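Local atomic coordinates of prolyl-ACP dehydrogenase (Oscillatoria sp., PDB entry 4IRN), a protein that uses FAD to oxidise the prolyl group carried on an acyl carrier protein, a step in the biosynthesis of the cyanotoxin anatoxin-a. Residues K50-F54 against K79-F83; I90-Y94 against K144-P149; L174-Q179 against F206-P211; N331-L336 against M355-I360; C368-I372 against L386-L390. All blocks are in the same frame, centred on the assembly; numbering follows the deposited sequence.

Interaction 1: K50-F54 against K79-F83; sequences KVIQF and KCSEF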
# COMPACT_ATOMS: atom_id res chain seq x y z
N LYS A 50 -32.61 -3.69 19.02
CA LYS A 50 -33.87 -4.32 18.60
C LYS A 50 -33.76 -4.81 17.14
O LYS A 50 -34.27 -5.89 16.83
CB LYS A 50 -35.03 -3.32 18.76
CG LYS A 50 -36.42 -3.92 18.55
CD LYS A 50 -37.47 -2.82 18.41
CE LYS A 50 -38.79 -3.35 17.93
NZ LYS A 50 -39.70 -2.25 17.52
N VAL A 51 -33.06 -4.03 16.27
CA VAL A 51 -32.81 -4.35 14.86
C VAL A 51 -31.91 -5.60 14.77
O VAL A 51 -32.24 -6.52 14.02
CB VAL A 51 -32.26 -3.15 14.04
CG1 VAL A 51 -31.87 -3.56 12.63
CG2 VAL A 51 -33.27 -2.01 13.99
N ILE A 52 -30.80 -5.65 15.56
CA ILE A 52 -29.87 -6.78 15.61
C ILE A 52 -30.60 -8.06 16.03
O ILE A 52 -30.50 -9.07 15.33
CB ILE A 52 -28.61 -6.48 16.50
CG1 ILE A 52 -27.75 -5.35 15.89
CG2 ILE A 52 -27.74 -7.75 16.74
CD1 ILE A 52 -26.80 -4.66 16.84
N GLN A 53 -31.37 -8.00 17.15
CA GLN A 53 -32.15 -9.12 17.69
C GLN A 53 -33.16 -9.67 16.67
O GLN A 53 -33.24 -10.88 16.49
CB GLN A 53 -32.86 -8.73 19.00
CG GLN A 53 -31.95 -8.47 20.21
CD GLN A 53 -31.00 -9.58 20.59
OE1 GLN A 53 -31.37 -10.76 20.70
NE2 GLN A 53 -29.75 -9.22 20.85
N PHE A 54 -33.89 -8.77 15.97
CA PHE A 54 -34.86 -9.11 14.91
C PHE A 54 -34.16 -9.87 13.78
O PHE A 54 -34.64 -10.93 13.35
CB PHE A 54 -35.56 -7.83 14.38
CG PHE A 54 -36.11 -7.89 12.97
CD1 PHE A 54 -37.31 -8.53 12.70
CD2 PHE A 54 -35.45 -7.25 11.92
CE1 PHE A 54 -37.82 -8.58 11.40
CE2 PHE A 54 -35.96 -7.30 10.62
CZ PHE A 54 -37.15 -7.95 10.37
N LYS A 79 -40.69 -9.62 5.88
CA LYS A 79 -40.49 -9.45 7.33
C LYS A 79 -39.83 -8.12 7.68
O LYS A 79 -40.22 -7.50 8.67
CB LYS A 79 -39.71 -10.63 7.94
CG LYS A 79 -40.55 -11.88 8.12
CD LYS A 79 -39.80 -12.94 8.89
CE LYS A 79 -40.59 -14.21 9.05
NZ LYS A 79 -41.60 -14.08 10.13
N CYS A 80 -38.86 -7.68 6.86
CA CYS A 80 -38.16 -6.41 7.01
C CYS A 80 -39.10 -5.23 6.79
O CYS A 80 -39.03 -4.25 7.54
CB CYS A 80 -36.95 -6.35 6.07
SG CYS A 80 -35.51 -7.26 6.68
N SER A 81 -40.01 -5.33 5.79
CA SER A 81 -41.02 -4.31 5.49
C SER A 81 -42.05 -4.20 6.62
O SER A 81 -42.49 -3.09 6.92
CB SER A 81 -41.71 -4.59 4.16
OG SER A 81 -42.58 -3.51 3.82
N GLU A 82 -42.42 -5.36 7.24
CA GLU A 82 -43.34 -5.44 8.38
C GLU A 82 -42.69 -4.74 9.58
O GLU A 82 -43.40 -4.06 10.34
CB GLU A 82 -43.63 -6.91 8.74
CG GLU A 82 -44.61 -7.62 7.83
CD GLU A 82 -44.54 -9.14 7.86
OE1 GLU A 82 -44.32 -9.72 8.95
OE2 GLU A 82 -44.71 -9.76 6.78
N PHE A 83 -41.35 -4.89 9.75
CA PHE A 83 -40.58 -4.27 10.83
C PHE A 83 -40.50 -2.76 10.63
O PHE A 83 -40.52 -2.01 11.61
CB PHE A 83 -39.18 -4.90 10.95
CG PHE A 83 -38.43 -4.54 12.21
CD1 PHE A 83 -37.53 -3.48 12.23
CD2 PHE A 83 -38.61 -5.27 13.39
CE1 PHE A 83 -36.84 -3.14 13.40
CE2 PHE A 83 -37.92 -4.93 14.56
CZ PHE A 83 -37.04 -3.87 14.56
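Phe54 and Phe83 stack face to face across two helical segments whose axes come no nearer than 12.2 Å, so that the rings themselves fill the gap. The ring centroids lie 4.2 Å from each other and the planes are turned by 19°. The overlap is offset: CD2 of Phe83 sits over the face of Phe54 toward its rim, 3.6 Å from Phe54 CD1. The two side chains run side by side, pointing oppositely, each with CG anti to the backbone N. Beside the stack, CB of Phe83 makes a CH-pi contact over the same ring, 4.0 Å from the Phe54 centroid. The pair joins helix 42-58 to helix 74-83, whose segments here run nearly antiparallel, in the N-terminal helical domain of the acyl-CoA dehydrogenase fold. At the edge of the Phe54 ring, Cys80 SG forms a sulfur-aromatic contact, 4.0 Å from CE2 of Phe54. The far end of the Phe83 ring is met by Val51 CG2, 3.8 Å from Phe83 CE1, and by the extended aliphatic chain of Lys50, whose CE approaches Phe83 CE2. Val51 also packs on Trp88 and on Leu111 of helix 101-114.

Interaction 2: I90-Y94 against K144-P149; sequences IPARY and KEKYLP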
# COMPACT_ATOMS: atom_id res chain seq x y z
N ILE A 90 -38.78 7.43 5.18
CA ILE A 90 -40.05 7.88 4.60
C ILE A 90 -40.97 8.51 5.66
O ILE A 90 -41.15 7.91 6.73
CB ILE A 90 -40.77 6.72 3.84
CG1 ILE A 90 -39.80 5.85 2.98
CG2 ILE A 90 -41.98 7.19 3.02
CD1 ILE A 90 -38.96 6.56 1.86
N PRO A 91 -41.59 9.69 5.38
CA PRO A 91 -42.51 10.27 6.37
C PRO A 91 -43.74 9.39 6.59
O PRO A 91 -44.18 8.69 5.68
CB PRO A 91 -42.87 11.65 5.81
CG PRO A 91 -42.33 11.69 4.44
CD PRO A 91 -41.48 10.52 4.17
N ALA A 92 -44.25 9.39 7.83
CA ALA A 92 -45.40 8.61 8.28
C ALA A 92 -46.68 8.83 7.45
O ALA A 92 -47.51 7.93 7.39
CB ALA A 92 -45.66 8.86 9.76
N ARG A 93 -46.79 10.00 6.77
CA ARG A 93 -47.88 10.42 5.88
C ARG A 93 -48.07 9.41 4.73
O ARG A 93 -49.21 9.20 4.28
CB ARG A 93 -47.55 11.81 5.29
CG ARG A 93 -48.66 12.42 4.43
CD ARG A 93 -48.19 13.63 3.66
NE ARG A 93 -49.28 14.19 2.85
CZ ARG A 93 -50.10 15.15 3.26
NH1 ARG A 93 -49.98 15.66 4.49
NH2 ARG A 93 -51.05 15.61 2.46
N TYR A 94 -46.94 8.83 4.23
CA TYR A 94 -46.85 7.88 3.13
C TYR A 94 -46.64 6.46 3.67
O TYR A 94 -46.12 5.59 2.96
CB TYR A 94 -45.74 8.30 2.13
CG TYR A 94 -45.86 9.73 1.64
CD1 TYR A 94 -46.91 10.12 0.81
CD2 TYR A 94 -44.90 10.68 1.96
CE1 TYR A 94 -47.03 11.44 0.36
CE2 TYR A 94 -45.01 12.00 1.52
CZ TYR A 94 -46.08 12.37 0.72
OH TYR A 94 -46.19 13.67 0.30
N LYS A 144 -46.50 10.82 -5.18
CA LYS A 144 -46.06 10.36 -3.87
C LYS A 144 -47.18 9.57 -3.16
O LYS A 144 -46.93 8.48 -2.65
CB LYS A 144 -45.61 11.54 -3.01
CG LYS A 144 -44.28 12.15 -3.44
CD LYS A 144 -43.76 13.14 -2.40
CE LYS A 144 -44.35 14.52 -2.55
NZ LYS A 144 -43.91 15.41 -1.46
N GLU A 145 -48.42 10.12 -3.16
CA GLU A 145 -49.60 9.51 -2.55
C GLU A 145 -49.96 8.15 -3.12
O GLU A 145 -50.45 7.30 -2.40
CB GLU A 145 -50.81 10.45 -2.65
CG GLU A 145 -50.88 11.51 -1.57
CD GLU A 145 -51.75 12.70 -1.93
OE1 GLU A 145 -52.52 12.61 -2.91
OE2 GLU A 145 -51.67 13.72 -1.22
N LYS A 146 -49.70 7.94 -4.42
CA LYS A 146 -49.97 6.67 -5.10
C LYS A 146 -48.86 5.64 -4.91
O LYS A 146 -49.15 4.51 -4.52
CB LYS A 146 -50.26 6.89 -6.59
CG LYS A 146 -50.54 5.61 -7.38
CD LYS A 146 -50.69 5.91 -8.86
CE LYS A 146 -50.98 4.67 -9.66
NZ LYS A 146 -51.14 5.00 -11.10
N TYR A 147 -47.60 6.01 -5.22
CA TYR A 147 -46.47 5.07 -5.21
C TYR A 147 -45.72 4.82 -3.90
O TYR A 147 -45.32 3.68 -3.66
CB TYR A 147 -45.52 5.34 -6.38
CG TYR A 147 -46.14 5.13 -7.75
CD1 TYR A 147 -46.51 3.86 -8.18
CD2 TYR A 147 -46.30 6.20 -8.62
CE1 TYR A 147 -47.06 3.67 -9.45
CE2 TYR A 147 -46.84 6.02 -9.89
CZ TYR A 147 -47.22 4.75 -10.30
OH TYR A 147 -47.76 4.57 -11.56
N LEU A 148 -45.53 5.85 -3.08
CA LEU A 148 -44.78 5.73 -1.83
C LEU A 148 -45.40 4.79 -0.81
O LEU A 148 -44.67 3.95 -0.30
CB LEU A 148 -44.44 7.07 -1.20
CG LEU A 148 -43.16 7.76 -1.65
CD1 LEU A 148 -43.00 9.07 -0.89
CD2 LEU A 148 -41.93 6.88 -1.42
N PRO A 149 -46.72 4.85 -0.54
CA PRO A 149 -47.30 3.90 0.42
C PRO A 149 -47.15 2.44 -0.02
O PRO A 149 -46.96 1.56 0.82
CB PRO A 149 -48.77 4.34 0.50
CG PRO A 149 -48.77 5.75 0.08
CD PRO A 149 -47.75 5.80 -1.01
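Tyr94 lays its ring against helix 141-153 between Lys144 and Leu148, and its hydroxyl receives a weak hydrogen bond from the amine of Lys144, NZ to OH 3.4 Å. That amine has a stronger partner in Glu141, with which it forms a salt bridge, so the tyrosine is a second acceptor for a charge already paired. The lysine chain reaches the hydroxyl by a bend at chi3 (-84°), with its CB 3.7 Å from CE1 of Tyr94. The backbone carbonyl of Tyr94 takes a CA-H...O contact from Pro149, CA to O 3.3 Å, while its backbone N bonds to Pro91 O within the turn. Arg93 and Glu145 attract each other only at longer range: NH2 of Arg93 stands 4.2 Å from OE2 of Glu145, too far for a salt bridge, although their flat groups are nearly coplanar. Both faces of the tyrosine ring are covered, one by Arg93 CD and the opposite one by Leu148 CD1, a CH-pi contact 4.1 Å from the ring centroid. Ile90 CD1 reaches Leu148 CD2 at 4.4 Å. The contact packs the loop between helices 74-83 and 101-114 onto helix 141-153, within the N-terminal helical domain of the acyl-CoA dehydrogenase fold.

Interaction 3: L174-Q179 against F206-P211; sequences LKTTAQ and FATIDP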
# COMPACT_ATOMS: atom_id res chain seq x y z
N LEU A 174 -26.42 8.60 -22.37
CA LEU A 174 -27.55 7.67 -22.44
C LEU A 174 -28.15 7.68 -23.84
O LEU A 174 -28.34 8.76 -24.42
CB LEU A 174 -28.69 8.07 -21.48
CG LEU A 174 -28.48 7.93 -19.99
CD1 LEU A 174 -29.66 8.46 -19.21
CD2 LEU A 174 -28.20 6.51 -19.62
N LYS A 175 -28.48 6.50 -24.35
CA LYS A 175 -29.11 6.38 -25.66
C LYS A 175 -30.62 6.13 -25.59
O LYS A 175 -31.30 6.38 -26.57
CB LYS A 175 -28.37 5.36 -26.55
CG LYS A 175 -26.90 5.70 -26.88
CD LYS A 175 -26.71 6.99 -27.74
CE LYS A 175 -25.29 7.53 -27.76
NZ LYS A 175 -25.23 9.01 -27.54
N THR A 176 -31.15 5.65 -24.43
CA THR A 176 -32.58 5.40 -24.21
C THR A 176 -33.38 6.67 -24.47
O THR A 176 -33.26 7.64 -23.73
CB THR A 176 -32.87 4.73 -22.83
OG1 THR A 176 -32.17 3.49 -22.75
CG2 THR A 176 -34.35 4.47 -22.61
N THR A 177 -34.13 6.68 -25.58
CA THR A 177 -34.92 7.83 -26.00
C THR A 177 -36.36 7.76 -25.52
O THR A 177 -36.91 6.67 -25.40
CB THR A 177 -34.84 8.06 -27.52
OG1 THR A 177 -35.18 6.86 -28.22
CG2 THR A 177 -33.49 8.58 -27.96
N ALA A 178 -36.95 8.94 -25.27
CA ALA A 178 -38.34 9.11 -24.87
C ALA A 178 -39.00 10.13 -25.79
O ALA A 178 -38.75 11.33 -25.67
CB ALA A 178 -38.42 9.55 -23.42
N GLN A 179 -39.78 9.63 -26.78
CA GLN A 179 -40.48 10.48 -27.74
C GLN A 179 -41.93 10.75 -27.33
O GLN A 179 -42.71 9.82 -27.14
CB GLN A 179 -40.37 9.93 -29.18
CG GLN A 179 -39.09 10.37 -29.92
CD GLN A 179 -38.91 11.87 -30.01
OE1 GLN A 179 -39.80 12.61 -30.46
NE2 GLN A 179 -37.75 12.37 -29.57
N PHE A 206 -34.19 6.26 -16.52
CA PHE A 206 -33.49 7.47 -16.97
C PHE A 206 -33.36 7.43 -18.48
O PHE A 206 -32.68 6.56 -19.02
CB PHE A 206 -32.13 7.61 -16.24
CG PHE A 206 -32.32 8.05 -14.81
CD1 PHE A 206 -32.53 7.11 -13.80
CD2 PHE A 206 -32.30 9.39 -14.46
CE1 PHE A 206 -32.75 7.52 -12.47
CE2 PHE A 206 -32.49 9.80 -13.14
CZ PHE A 206 -32.72 8.86 -12.15
N ALA A 207 -34.06 8.33 -19.16
CA ALA A 207 -34.10 8.43 -20.63
C ALA A 207 -33.81 9.86 -21.12
O ALA A 207 -33.60 10.75 -20.31
CB ALA A 207 -35.46 7.95 -21.14
N THR A 208 -33.79 10.06 -22.45
CA THR A 208 -33.54 11.37 -23.06
C THR A 208 -34.65 11.78 -24.04
O THR A 208 -35.09 10.96 -24.85
CB THR A 208 -32.10 11.50 -23.60
OG1 THR A 208 -31.85 12.84 -24.02
CG2 THR A 208 -31.78 10.52 -24.74
N ILE A 209 -35.12 13.04 -23.95
CA ILE A 209 -36.16 13.56 -24.85
C ILE A 209 -35.56 13.87 -26.23
O ILE A 209 -36.24 13.70 -27.25
CB ILE A 209 -36.96 14.74 -24.26
CG1 ILE A 209 -36.03 15.85 -23.70
CG2 ILE A 209 -37.95 14.24 -23.22
CD1 ILE A 209 -36.60 17.24 -23.69
N ASP A 210 -34.27 14.29 -26.25
CA ASP A 210 -33.49 14.59 -27.44
C ASP A 210 -32.00 14.35 -27.16
O ASP A 210 -31.43 15.07 -26.34
CB ASP A 210 -33.74 16.02 -27.95
CG ASP A 210 -33.14 16.36 -29.31
OD1 ASP A 210 -32.75 15.42 -30.06
OD2 ASP A 210 -33.08 17.56 -29.64
N PRO A 211 -31.37 13.37 -27.84
CA PRO A 211 -29.93 13.10 -27.61
C PRO A 211 -28.97 14.25 -27.96
O PRO A 211 -27.86 14.28 -27.44
CB PRO A 211 -29.65 11.85 -28.44
CG PRO A 211 -31.01 11.27 -28.76
CD PRO A 211 -31.93 12.44 -28.84
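Two backbone hydrogen bonds tie Thr208 to the backbone on either side of Thr177. Its N donates to Thr176 O at 2.8 Å, nearly along the C=O axis, and its O accepts from Ala178 N, also at 2.8 Å but with the donor tilted 35° from the carbonyl plane. Thr176 is held in turn through OG1, hydrogen-bonded to Glu164. Together the two backbone bonds make a single beta bridge between Thr177 and Thr208. CA-H...O contacts reinforce it, from Thr177 CA to Thr208 O and, nearly straight at 168°, from Ile209 CA to Ala178 O. The short strand segments 177-179 and 206-208 run at 63° to each other, so the bridge is local: it joins the edge strand 177-181 of the antiparallel sheet to strand 202-208 of the mixed sheet in the beta-rich middle domain of the acyl-CoA dehydrogenase fold. Packing spreads from there. The methyls of Ala178 and Ala207 meet at 4.1 Å between their CB atoms, beside Leu187 and Phe221. Thr177 CG2, anti to its carbonyl carbon, touches Pro211 CG at 3.7 Å. Leu174 CD1 lies 3.6 Å from Phe206 O, a carbonyl that also accepts a hydrogen bond from Lys191. The Phe206 ring itself leads away to meet His160, an FAD-binding residue.

Interaction 4: N331-L336 against M355-I360; sequences NAKAYL and MANLYI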
# COMPACT_ATOMS: atom_id res chain seq x y z
N ASN A 331 -12.96 4.51 10.76
CA ASN A 331 -12.93 5.45 9.63
C ASN A 331 -14.22 5.36 8.82
O ASN A 331 -14.74 6.39 8.39
CB ASN A 331 -11.75 5.18 8.71
CG ASN A 331 -10.42 5.71 9.19
OD1 ASN A 331 -10.31 6.87 9.60
ND2 ASN A 331 -9.37 4.89 9.07
N ALA A 332 -14.72 4.13 8.59
CA ALA A 332 -15.96 3.84 7.87
C ALA A 332 -17.14 4.49 8.61
O ALA A 332 -17.99 5.12 7.97
CB ALA A 332 -16.17 2.34 7.75
N LYS A 333 -17.16 4.37 9.95
CA LYS A 333 -18.19 4.96 10.82
C LYS A 333 -18.17 6.49 10.67
O LYS A 333 -19.23 7.10 10.49
CB LYS A 333 -17.97 4.55 12.29
CG LYS A 333 -18.48 3.16 12.64
CD LYS A 333 -18.13 2.79 14.08
CE LYS A 333 -18.59 1.39 14.45
NZ LYS A 333 -18.24 1.05 15.86
N ALA A 334 -16.98 7.09 10.67
CA ALA A 334 -16.79 8.53 10.49
C ALA A 334 -17.35 9.06 9.14
O ALA A 334 -18.04 10.08 9.14
CB ALA A 334 -15.32 8.87 10.62
N TYR A 335 -17.07 8.35 8.02
CA TYR A 335 -17.55 8.75 6.69
C TYR A 335 -19.05 8.62 6.59
O TYR A 335 -19.69 9.48 5.99
CB TYR A 335 -16.88 7.96 5.56
CG TYR A 335 -15.52 8.48 5.17
CD1 TYR A 335 -15.38 9.70 4.53
CD2 TYR A 335 -14.37 7.73 5.40
CE1 TYR A 335 -14.12 10.20 4.18
CE2 TYR A 335 -13.11 8.20 5.05
CZ TYR A 335 -12.99 9.45 4.45
OH TYR A 335 -11.74 9.92 4.11
N LEU A 336 -19.62 7.54 7.19
CA LEU A 336 -21.05 7.26 7.19
C LEU A 336 -21.82 8.30 8.00
O LEU A 336 -22.86 8.78 7.53
CB LEU A 336 -21.32 5.84 7.72
CG LEU A 336 -22.78 5.42 7.86
CD1 LEU A 336 -23.51 5.44 6.52
CD2 LEU A 336 -22.91 4.09 8.55
N MET A 355 -16.81 10.17 -1.14
CA MET A 355 -15.69 9.84 -0.25
C MET A 355 -16.04 8.62 0.61
O MET A 355 -15.18 7.75 0.80
CB MET A 355 -15.34 11.03 0.65
CG MET A 355 -14.67 12.17 -0.09
SD MET A 355 -14.23 13.54 0.99
CE MET A 355 -12.73 12.97 1.61
N ALA A 356 -17.30 8.56 1.10
CA ALA A 356 -17.81 7.46 1.91
C ALA A 356 -17.84 6.16 1.10
O ALA A 356 -17.30 5.16 1.55
CB ALA A 356 -19.20 7.79 2.43
N ASN A 357 -18.42 6.21 -0.11
CA ASN A 357 -18.52 5.07 -1.00
C ASN A 357 -17.15 4.53 -1.38
O ASN A 357 -16.92 3.33 -1.30
CB ASN A 357 -19.31 5.44 -2.23
CG ASN A 357 -19.91 4.25 -2.91
OD1 ASN A 357 -19.33 3.68 -3.83
ND2 ASN A 357 -21.08 3.85 -2.47
N LEU A 358 -16.23 5.43 -1.75
CA LEU A 358 -14.86 5.09 -2.15
C LEU A 358 -14.10 4.43 -0.99
O LEU A 358 -13.49 3.38 -1.18
CB LEU A 358 -14.11 6.32 -2.72
CG LEU A 358 -12.58 6.23 -2.94
CD1 LEU A 358 -12.23 5.33 -4.11
CD2 LEU A 358 -12.01 7.59 -3.22
N TYR A 359 -14.16 5.04 0.21
CA TYR A 359 -13.49 4.51 1.39
C TYR A 359 -14.06 3.17 1.87
O TYR A 359 -13.31 2.21 1.99
CB TYR A 359 -13.42 5.52 2.55
CG TYR A 359 -12.54 5.01 3.67
CD1 TYR A 359 -11.16 5.20 3.64
CD2 TYR A 359 -13.08 4.24 4.70
CE1 TYR A 359 -10.34 4.63 4.61
CE2 TYR A 359 -12.26 3.65 5.66
CZ TYR A 359 -10.89 3.86 5.62
OH TYR A 359 -10.07 3.35 6.59
N ILE A 360 -15.36 3.12 2.19
CA ILE A 360 -16.05 1.95 2.72
C ILE A 360 -15.97 0.71 1.83
O ILE A 360 -15.75 -0.38 2.35
CB ILE A 360 -17.48 2.27 3.24
CG1 ILE A 360 -17.42 3.43 4.27
CG2 ILE A 360 -18.16 1.01 3.82
CD1 ILE A 360 -18.72 4.05 4.68
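The ring of Tyr335 has Met355 O over the centre of one face, while Tyr359 comes against it obliquely, CG of Tyr359 lying 3.5 Å from CE2 of Tyr335. The two ring planes are 31° apart and their centroids 5.2 Å. These rings fill the seam between helices 316-344 and 350-375, consecutive members of the C-terminal helical bundle of the acyl-CoA dehydrogenase fold, whose segments here run nearly antiparallel. Met355 follows the Tyr335 ring outward: its CB is 3.8 Å from CE1 of Tyr335, and the bend at chi3 brings its CE near the hydroxyl end. Tyr335 CB rests on Ala356, where the CA atoms of the two segments are nearest. One turn along, Ala332 CB meets Ile360 CG1 at 3.9 Å. Helix 285-304 backs Ala332 and Leu336, and a second subunit packs its Leu327 on Tyr335 and its own Tyr335 on Asn331, which places the seam beside a subunit interface. With CG anti to its backbone N, Tyr359 lies across Asn331, whose amide plane stands 74° from the phenol ring; Asn331 ND2 gives the Tyr359 OH a weak, bent hydrogen bond of 3.0 Å, with an angle of 126° at the hydrogen.

Interaction 5: C368-I372 against L386-L390; sequences CLEAI and LEREL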
# COMPACT_ATOMS: atom_id res chain seq x y z
N CYS A 368 -12.27 -8.12 4.62
CA CYS A 368 -12.75 -9.46 4.27
C CYS A 368 -11.57 -10.37 3.93
O CYS A 368 -11.51 -11.50 4.40
CB CYS A 368 -13.74 -9.40 3.11
SG CYS A 368 -15.39 -8.85 3.59
N LEU A 369 -10.64 -9.85 3.12
CA LEU A 369 -9.42 -10.53 2.69
C LEU A 369 -8.56 -10.92 3.91
O LEU A 369 -8.09 -12.05 3.99
CB LEU A 369 -8.64 -9.61 1.72
CG LEU A 369 -7.33 -10.15 1.12
CD1 LEU A 369 -7.60 -11.26 0.13
CD2 LEU A 369 -6.54 -9.03 0.44
N GLU A 370 -8.43 -10.00 4.88
CA GLU A 370 -7.67 -10.17 6.12
C GLU A 370 -8.32 -11.18 7.07
O GLU A 370 -7.60 -11.94 7.71
CB GLU A 370 -7.45 -8.83 6.81
CG GLU A 370 -6.43 -7.95 6.11
CD GLU A 370 -6.20 -6.57 6.70
OE1 GLU A 370 -6.95 -6.16 7.61
OE2 GLU A 370 -5.27 -5.88 6.22
N ALA A 371 -9.67 -11.20 7.14
CA ALA A 371 -10.42 -12.15 7.97
C ALA A 371 -10.14 -13.58 7.48
O ALA A 371 -9.95 -14.47 8.31
CB ALA A 371 -11.90 -11.85 7.89
N ILE A 372 -10.07 -13.78 6.15
CA ILE A 372 -9.76 -15.07 5.52
C ILE A 372 -8.30 -15.44 5.86
O ILE A 372 -8.02 -16.61 6.17
CB ILE A 372 -10.04 -15.03 3.98
CG1 ILE A 372 -11.56 -14.84 3.70
CG2 ILE A 372 -9.49 -16.29 3.27
CD1 ILE A 372 -11.89 -14.31 2.33
N LEU A 386 -16.70 -17.05 5.34
CA LEU A 386 -15.89 -15.82 5.22
C LEU A 386 -15.61 -15.50 3.76
O LEU A 386 -15.44 -14.33 3.40
CB LEU A 386 -14.58 -15.93 6.02
CG LEU A 386 -14.70 -16.01 7.54
CD1 LEU A 386 -13.41 -16.42 8.14
CD2 LEU A 386 -15.17 -14.70 8.14
N GLU A 387 -15.53 -16.57 2.93
CA GLU A 387 -15.26 -16.48 1.50
C GLU A 387 -16.39 -15.72 0.77
O GLU A 387 -16.11 -14.84 -0.05
CB GLU A 387 -14.97 -17.87 0.90
CG GLU A 387 -16.12 -18.88 0.88
CD GLU A 387 -16.81 -19.05 -0.46
OE1 GLU A 387 -16.23 -18.63 -1.48
OE2 GLU A 387 -17.93 -19.62 -0.49
N ARG A 388 -17.67 -16.02 1.12
CA ARG A 388 -18.86 -15.38 0.56
C ARG A 388 -18.83 -13.88 0.88
O ARG A 388 -19.12 -13.06 -0.01
CB ARG A 388 -20.13 -16.03 1.12
CG ARG A 388 -21.43 -15.37 0.65
CD ARG A 388 -22.68 -16.05 1.17
NE ARG A 388 -22.82 -15.96 2.62
CZ ARG A 388 -22.75 -17.01 3.44
NH1 ARG A 388 -22.56 -18.23 2.96
NH2 ARG A 388 -22.90 -16.84 4.75
N GLU A 389 -18.44 -13.51 2.13
CA GLU A 389 -18.32 -12.13 2.58
C GLU A 389 -17.45 -11.32 1.63
O GLU A 389 -17.87 -10.23 1.22
CB GLU A 389 -17.77 -12.06 4.03
CG GLU A 389 -18.65 -12.72 5.09
CD GLU A 389 -20.02 -12.11 5.34
OE1 GLU A 389 -20.24 -10.93 4.98
OE2 GLU A 389 -20.89 -12.83 5.88
N LEU A 390 -16.26 -11.87 1.22
CA LEU A 390 -15.34 -11.22 0.27
C LEU A 390 -15.97 -11.08 -1.12
O LEU A 390 -15.89 -10.00 -1.71
CB LEU A 390 -13.98 -11.94 0.20
CG LEU A 390 -12.95 -11.38 -0.82
CD1 LEU A 390 -12.55 -9.93 -0.51
CD2 LEU A 390 -11.72 -12.27 -0.88
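Leu390 packs against both Cys368 and Ile372, and apolar contacts of this kind carry most of the interface. The two methyls of Leu390 divide the work: CD1 lies 3.8 Å from Cys368 CB, while CD2 meets Ile372 CD1, also at 3.8 Å. Setting CG anti to the backbone N (chi1 177°) sends this fork across the seam, at about a right angle to the isoleucine. One turn away, Ile372 and Leu386 lie alongside each other, oppositely directed, CG1 of Ile372 coming 4.0 Å from CB of Leu386. Ala371 CB and Leu386 CD2 close that end more loosely.

Side chains also rest on backbone. Ile372 CD1 approaches Leu386 O at 3.7 Å, and Cys368 SG reaches Glu389 O at the same distance; these are packing contacts.

The charged groups turn away from the seam to other partners. Although CB of Glu389 touches Cys368 SG, its carboxylate bends away at chi2 (-64°) to a salt bridge with Arg293 and a hydrogen bond with Asn118. Glu387 pairs with Arg391.

Helices 350-375 and 386-395 run antiparallel here, their segments at 160° with axes 8.9 Å apart at closest, within the C-terminal helical domain. Leu294 of helix 285-304 covers Cys368 and Leu386 from within the chain, whereas a third subunit packs its Ile394 on Leu390 and its FAD-binding Phe398 on Ile372.

Overall arrangement
Interactions 4 and 5 are buried and share helix 350-375, which pairs with helix 316-344 in one and helix 386-395 in the other; their centres are about 19 Å apart, and each lies beside a different neighbouring subunit. Interactions 1 and 2, both partly buried, belong to the N-terminal helical domain and touch no other chain. Aromatic rings dominate interactions 1, 2 and 4, as a stack, a loop tyrosine on a helix and an oblique pair, whereas interaction 5 is aliphatic. Interaction 3, in the middle domain, is also buried but touches no other chain: it is the one held by backbone hydrogen bonds at a strand pairing, about 41 Å from interaction 5, centre to centre, across the chain's centre.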